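Local coordinates for protein aerobactin synthase IucA (Klebsiella pneumoniae subsp. pneumoniae, PDB 5JM8) that probably uses ATP and magnesium to couple a carboxylate of citrate to a hydroxamate-bearing lysine in building the siderophore aerobactin, at residues A400-L413 and I431-L443. Numbering follows the deposited sequence.
Sequences AWVDAYCHQVLKPL and ILVQMLGDLPVGL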
loop_
_atom_site.group_PDB
_atom_site.type_symbol
_atom_site.label_atom_id
_atom_site.label_comp_id
_atom_site.label_asym_id
_atom_site.label_seq_id
_atom_site.Cartn_x
_atom_site.Cartn_y
_atom_site.Cartn_z
ATOM N N ALA A 400 -9.080 24.361 19.004
ATOM C CA ALA A 400 -8.987 24.255 17.553
ATOM C C ALA A 400 -9.878 23.140 17.015
ATOM O O ALA A 400 -10.542 23.306 15.993
ATOM C CB ALA A 400 -7.547 24.021 17.142
ATOM N N TRP A 401 -9.885 22.002 17.701
ATOM C CA TRP A 401 -10.695 20.866 17.279
ATOM C C TRP A 401 -12.182 21.199 17.402
ATOM O O TRP A 401 -12.968 20.901 16.502
ATOM C CB TRP A 401 -10.348 19.621 18.103
ATOM C CG TRP A 401 -10.799 18.332 17.470
ATOM C CD1 TRP A 401 -10.024 17.438 16.789
ATOM C CD2 TRP A 401 -12.130 17.801 17.455
ATOM N NE1 TRP A 401 -10.791 16.383 16.354
ATOM C CE2 TRP A 401 -12.087 16.582 16.750
ATOM C CE3 TRP A 401 -13.353 18.236 17.972
ATOM C CZ2 TRP A 401 -13.219 15.797 16.546
ATOM C CZ3 TRP A 401 -14.476 17.455 17.768
ATOM C CH2 TRP A 401 -14.401 16.250 17.063
ATOM N N VAL A 402 -12.561 21.828 18.512
ATOM C CA VAL A 402 -13.956 22.199 18.747
ATOM C C VAL A 402 -14.439 23.274 17.775
ATOM O O VAL A 402 -15.574 23.222 17.302
ATOM C CB VAL A 402 -14.169 22.702 20.191
ATOM C CG1 VAL A 402 -15.556 23.326 20.352
ATOM C CG2 VAL A 402 -13.985 21.562 21.180
ATOM N N ASP A 403 -13.593 24.260 17.499
ATOM C CA ASP A 403 -13.949 25.315 16.555
ATOM C C ASP A 403 -14.161 24.758 15.153
ATOM O O ASP A 403 -15.113 25.127 14.468
ATOM C CB ASP A 403 -12.870 26.394 16.525
ATOM C CG ASP A 403 -12.742 27.129 17.843
ATOM O OD1 ASP A 403 -13.667 27.023 18.679
ATOM O OD2 ASP A 403 -11.720 27.818 18.041
ATOM N N ALA A 404 -13.266 23.871 14.731
ATOM C CA ALA A 404 -13.364 23.250 13.416
ATOM C C ALA A 404 -14.578 22.334 13.327
ATOM O O ALA A 404 -15.162 22.169 12.257
ATOM C CB ALA A 404 -12.100 22.478 13.106
ATOM N N TYR A 405 -14.946 21.733 14.454
ATOM C CA TYR A 405 -16.126 20.878 14.519
ATOM C C TYR A 405 -17.382 21.695 14.240
ATOM O O TYR A 405 -18.280 21.251 13.528
ATOM C CB TYR A 405 -16.221 20.199 15.886
ATOM C CG TYR A 405 -17.550 19.523 16.157
ATOM C CD1 TYR A 405 -17.784 18.216 15.753
ATOM C CD2 TYR A 405 -18.565 20.191 16.828
ATOM C CE1 TYR A 405 -18.996 17.593 16.005
ATOM C CE2 TYR A 405 -19.779 19.579 17.082
ATOM C CZ TYR A 405 -19.989 18.280 16.669
ATOM O OH TYR A 405 -21.197 17.667 16.921
ATOM N N CYS A 406 -17.434 22.898 14.801
ATOM C CA CYS A 406 -18.562 23.795 14.586
ATOM C C CYS A 406 -18.675 24.215 13.123
ATOM O O CYS A 406 -19.761 24.196 12.545
ATOM C CB CYS A 406 -18.430 25.035 15.472
ATOM S SG CYS A 406 -18.493 24.691 17.237
ATOM N N HIS A 407 -17.547 24.592 12.531
ATOM C CA HIS A 407 -17.524 25.074 11.154
ATOM C C HIS A 407 -17.787 23.968 10.134
ATOM O O HIS A 407 -18.435 24.203 9.115
ATOM C CB HIS A 407 -16.178 25.729 10.840
ATOM C CG HIS A 407 -15.991 27.072 11.475
ATOM N ND1 HIS A 407 -14.992 27.330 12.390
ATOM C CD2 HIS A 407 -16.666 28.236 11.316
ATOM C CE1 HIS A 407 -15.062 28.594 12.770
ATOM N NE2 HIS A 407 -16.070 29.165 12.133
ATOM N N GLN A 408 -17.273 22.772 10.407
ATOM C CA GLN A 408 -17.371 21.663 9.462
ATOM C C GLN A 408 -18.632 20.821 9.633
ATOM O O GLN A 408 -19.160 20.295 8.652
ATOM C CB GLN A 408 -16.148 20.751 9.590
ATOM C CG GLN A 408 -14.832 21.406 9.197
ATOM C CD GLN A 408 -14.816 21.862 7.753
ATOM O OE1 GLN A 408 -15.668 21.469 6.954
ATOM N NE2 GLN A 408 -13.851 22.705 7.412
ATOM N N VAL A 409 -19.104 20.683 10.870
ATOM C CA VAL A 409 -20.260 19.835 11.149
ATOM C C VAL A 409 -21.536 20.646 11.359
ATOM O O VAL A 409 -22.521 20.454 10.647
ATOM C CB VAL A 409 -20.015 18.951 12.390
ATOM C CG1 VAL A 409 -21.222 18.062 12.673
ATOM C CG2 VAL A 409 -18.769 18.104 12.195
ATOM N N LEU A 410 -21.524 21.541 12.338
ATOM C CA LEU A 410 -22.738 22.256 12.715
ATOM C C LEU A 410 -23.192 23.229 11.632
ATOM O O LEU A 410 -24.389 23.362 11.377
ATOM C CB LEU A 410 -22.528 23.005 14.033
ATOM C CG LEU A 410 -22.181 22.148 15.254
ATOM C CD1 LEU A 410 -22.050 23.026 16.485
ATOM C CD2 LEU A 410 -23.221 21.056 15.483
ATOM N N LYS A 411 -22.241 23.895 10.982
ATOM C CA LYS A 411 -22.582 24.933 10.012
ATOM C C LYS A 411 -23.415 24.398 8.840
ATOM O O LYS A 411 -24.491 24.925 8.566
ATOM C CB LYS A 411 -21.314 25.617 9.490
ATOM C CG LYS A 411 -21.580 26.890 8.700
ATOM C CD LYS A 411 -20.290 27.607 8.355
ATOM N N PRO A 412 -22.935 23.351 8.151
ATOM C CA PRO A 412 -23.749 22.858 7.034
ATOM C C PRO A 412 -25.121 22.334 7.453
ATOM O O PRO A 412 -26.074 22.441 6.685
ATOM C CB PRO A 412 -22.899 21.723 6.451
ATOM C CG PRO A 412 -21.923 21.365 7.519
ATOM C CD PRO A 412 -21.652 22.631 8.253
ATOM N N LEU A 413 -25.220 21.779 8.658
ATOM C CA LEU A 413 -26.460 21.155 9.109
ATOM C C LEU A 413 -27.517 22.175 9.537
ATOM O O LEU A 413 -28.698 22.017 9.221
ATOM C CB LEU A 413 -26.170 20.193 10.260
ATOM C CG LEU A 413 -25.378 18.937 9.881
ATOM C CD1 LEU A 413 -24.914 18.202 11.127
ATOM C CD2 LEU A 413 -26.198 18.013 8.993
ATOM N N ILE A 431 -22.983 11.144 12.390
ATOM C CA ILE A 431 -21.948 12.112 12.056
ATOM C C ILE A 431 -20.596 11.445 11.835
ATOM O O ILE A 431 -19.995 10.919 12.775
ATOM C CB ILE A 431 -21.805 13.169 13.166
ATOM C CG1 ILE A 431 -23.043 14.061 13.200
ATOM C CG2 ILE A 431 -20.565 14.026 12.937
ATOM C CD1 ILE A 431 -23.183 14.880 14.471
ATOM N N LEU A 432 -20.123 11.481 10.592
ATOM C CA LEU A 432 -18.764 11.060 10.274
ATOM C C LEU A 432 -17.891 12.303 10.151
ATOM O O LEU A 432 -18.125 13.164 9.301
ATOM C CB LEU A 432 -18.728 10.237 8.988
ATOM C CG LEU A 432 -19.667 9.029 8.949
ATOM C CD1 LEU A 432 -19.658 8.372 7.575
ATOM C CD2 LEU A 432 -19.293 8.020 10.025
ATOM N N VAL A 433 -16.893 12.398 11.022
ATOM C CA VAL A 433 -15.999 13.549 11.043
ATOM C C VAL A 433 -14.792 13.276 10.162
ATOM O O VAL A 433 -13.909 12.500 10.522
ATOM C CB VAL A 433 -15.537 13.886 12.476
ATOM C CG1 VAL A 433 -14.583 15.072 12.475
ATOM C CG2 VAL A 433 -16.738 14.184 13.356
ATOM N N GLN A 434 -14.769 13.915 8.997
ATOM C CA GLN A 434 -13.651 13.786 8.079
ATOM C C GLN A 434 -12.475 14.588 8.605
ATOM O O GLN A 434 -12.497 15.819 8.576
ATOM C CB GLN A 434 -14.043 14.267 6.684
ATOM C CG GLN A 434 -12.981 14.022 5.618
ATOM C CD GLN A 434 -13.297 14.715 4.306
ATOM O OE1 GLN A 434 -14.051 15.689 4.267
ATOM N NE2 GLN A 434 -12.720 14.213 3.222
ATOM N N MET A 435 -11.455 13.890 9.091
ATOM C CA MET A 435 -10.274 14.543 9.639
ATOM C C MET A 435 -9.066 14.405 8.724
ATOM O O MET A 435 -8.987 13.492 7.907
ATOM C CB MET A 435 -9.929 13.970 11.012
ATOM C CG MET A 435 -10.851 14.408 12.129
ATOM S SD MET A 435 -10.390 13.633 13.683
ATOM C CE MET A 435 -11.123 12.017 13.471
ATOM N N LEU A 436 -8.129 15.335 8.882
ATOM C CA LEU A 436 -6.856 15.305 8.176
ATOM C C LEU A 436 -5.793 15.831 9.128
ATOM O O LEU A 436 -5.728 17.031 9.394
ATOM C CB LEU A 436 -6.910 16.143 6.892
ATOM C CG LEU A 436 -5.610 16.258 6.087
ATOM C CD1 LEU A 436 -5.097 14.897 5.649
ATOM C CD2 LEU A 436 -5.803 17.163 4.873
ATOM N N GLY A 437 -4.970 14.929 9.648
ATOM C CA GLY A 437 -4.014 15.280 10.680
ATOM C C GLY A 437 -4.709 15.592 11.993
ATOM O O GLY A 437 -4.324 16.523 12.698
ATOM N N ASP A 438 -5.744 14.812 12.301
ATOM C CA ASP A 438 -6.468 14.896 13.570
ATOM C C ASP A 438 -7.270 16.190 13.741
ATOM O O ASP A 438 -7.651 16.541 14.858
ATOM C CB ASP A 438 -5.492 14.734 14.740
ATOM C CG ASP A 438 -4.701 13.443 14.658
ATOM O OD1 ASP A 438 -5.289 12.369 14.909
ATOM O OD2 ASP A 438 -3.492 13.498 14.345
ATOM N N LEU A 439 -7.539 16.881 12.633
ATOM C CA LEU A 439 -8.363 18.090 12.646
ATOM C C LEU A 439 -9.568 17.906 11.729
ATOM O O LEU A 439 -9.412 17.445 10.603
ATOM C CB LEU A 439 -7.548 19.309 12.199
ATOM C CG LEU A 439 -8.282 20.654 12.225
ATOM C CD1 LEU A 439 -8.430 21.157 13.653
ATOM C CD2 LEU A 439 -7.567 21.680 11.361
ATOM N N PRO A 440 -10.776 18.265 12.201
ATOM C CA PRO A 440 -11.930 18.157 11.299
ATOM C C PRO A 440 -11.798 19.064 10.076
ATOM O O PRO A 440 -11.618 20.273 10.228
ATOM C CB PRO A 440 -13.112 18.594 12.174
ATOM C CG PRO A 440 -12.644 18.433 13.575
ATOM C CD PRO A 440 -11.176 18.711 13.547
ATOM N N VAL A 441 -11.884 18.481 8.883
ATOM C CA VAL A 441 -11.798 19.246 7.642
ATOM C C VAL A 441 -13.029 19.025 6.769
ATOM O O VAL A 441 -13.108 19.541 5.653
ATOM C CB VAL A 441 -10.533 18.873 6.835
ATOM C CG1 VAL A 441 -9.284 19.236 7.616
ATOM C CG2 VAL A 441 -10.530 17.394 6.490
ATOM N N GLY A 442 -13.991 18.261 7.276
ATOM C CA GLY A 442 -15.212 18.003 6.537
ATOM C C GLY A 442 -16.197 17.124 7.282
ATOM O O GLY A 442 -15.891 16.602 8.354
ATOM N N LEU A 443 -17.383 16.966 6.698
ATOM C CA LEU A 443 -18.455 16.174 7.294
ATOM C C LEU A 443 -19.060 15.218 6.275
ATOM O O LEU A 443 -19.242 15.569 5.109
ATOM C CB LEU A 443 -19.550 17.089 7.860
ATOM C CG LEU A 443 -20.875 16.423 8.259
ATOM C CD1 LEU A 443 -20.681 15.506 9.459
ATOM C CD2 LEU A 443 -21.956 17.456 8.544
HETATM O O HOH W 1 -11.813 23.045 9.495
#
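Trp401 and Pro440 begin a worked example of a helix laid against a beta hairpin: helix 400-413 runs nearly along strand 440-443, at 12°, and crosses strand 431-435 of the same antiparallel pair. With CG anti to the backbone N (chi1 -162°), the indole extends to the hairpin turn, where Pro440 CD sits 3.7 Å from the centroid of the Trp401 five-membered ring, a CH-pi contact over the face. Met435 SD comes instead to the ring edge, 3.9 Å from Trp401 NE1, as a Met-aromatic contact; Val494 and Leu379, from two further helices, also touch the indole. One turn on, the small Ala404 lets the proline close in, CB to Pro440 CD 3.9 Å, beside Leu439 CD1.

Gln408 bends at chi2 (-61°) and lays its amide flat over the face of the Val441-Gly442 peptide, the planes nearly parallel, Gln408 CD 3.5 Å above Val441 C; Val441 and Gly442 form a classic beta bulge opposite Gln434. Gln408 OE1 accepts from Thr321 OG1, while a water links Gln408 NE2 to Pro440 O. Val409 CG1 rests on the neighbouring methyls Ile431 CG2 and Leu443 CD1, 4.1 Å from each. Ile431 follows the magnesium ligand Asn430, and its side chain lies about 9 Å from magnesium and ATP. Where the helix kinks after its pi-type turn, Pro412 CG and Leu413 CG converge on one methyl, Leu443 CD2, each at 4.0 Å.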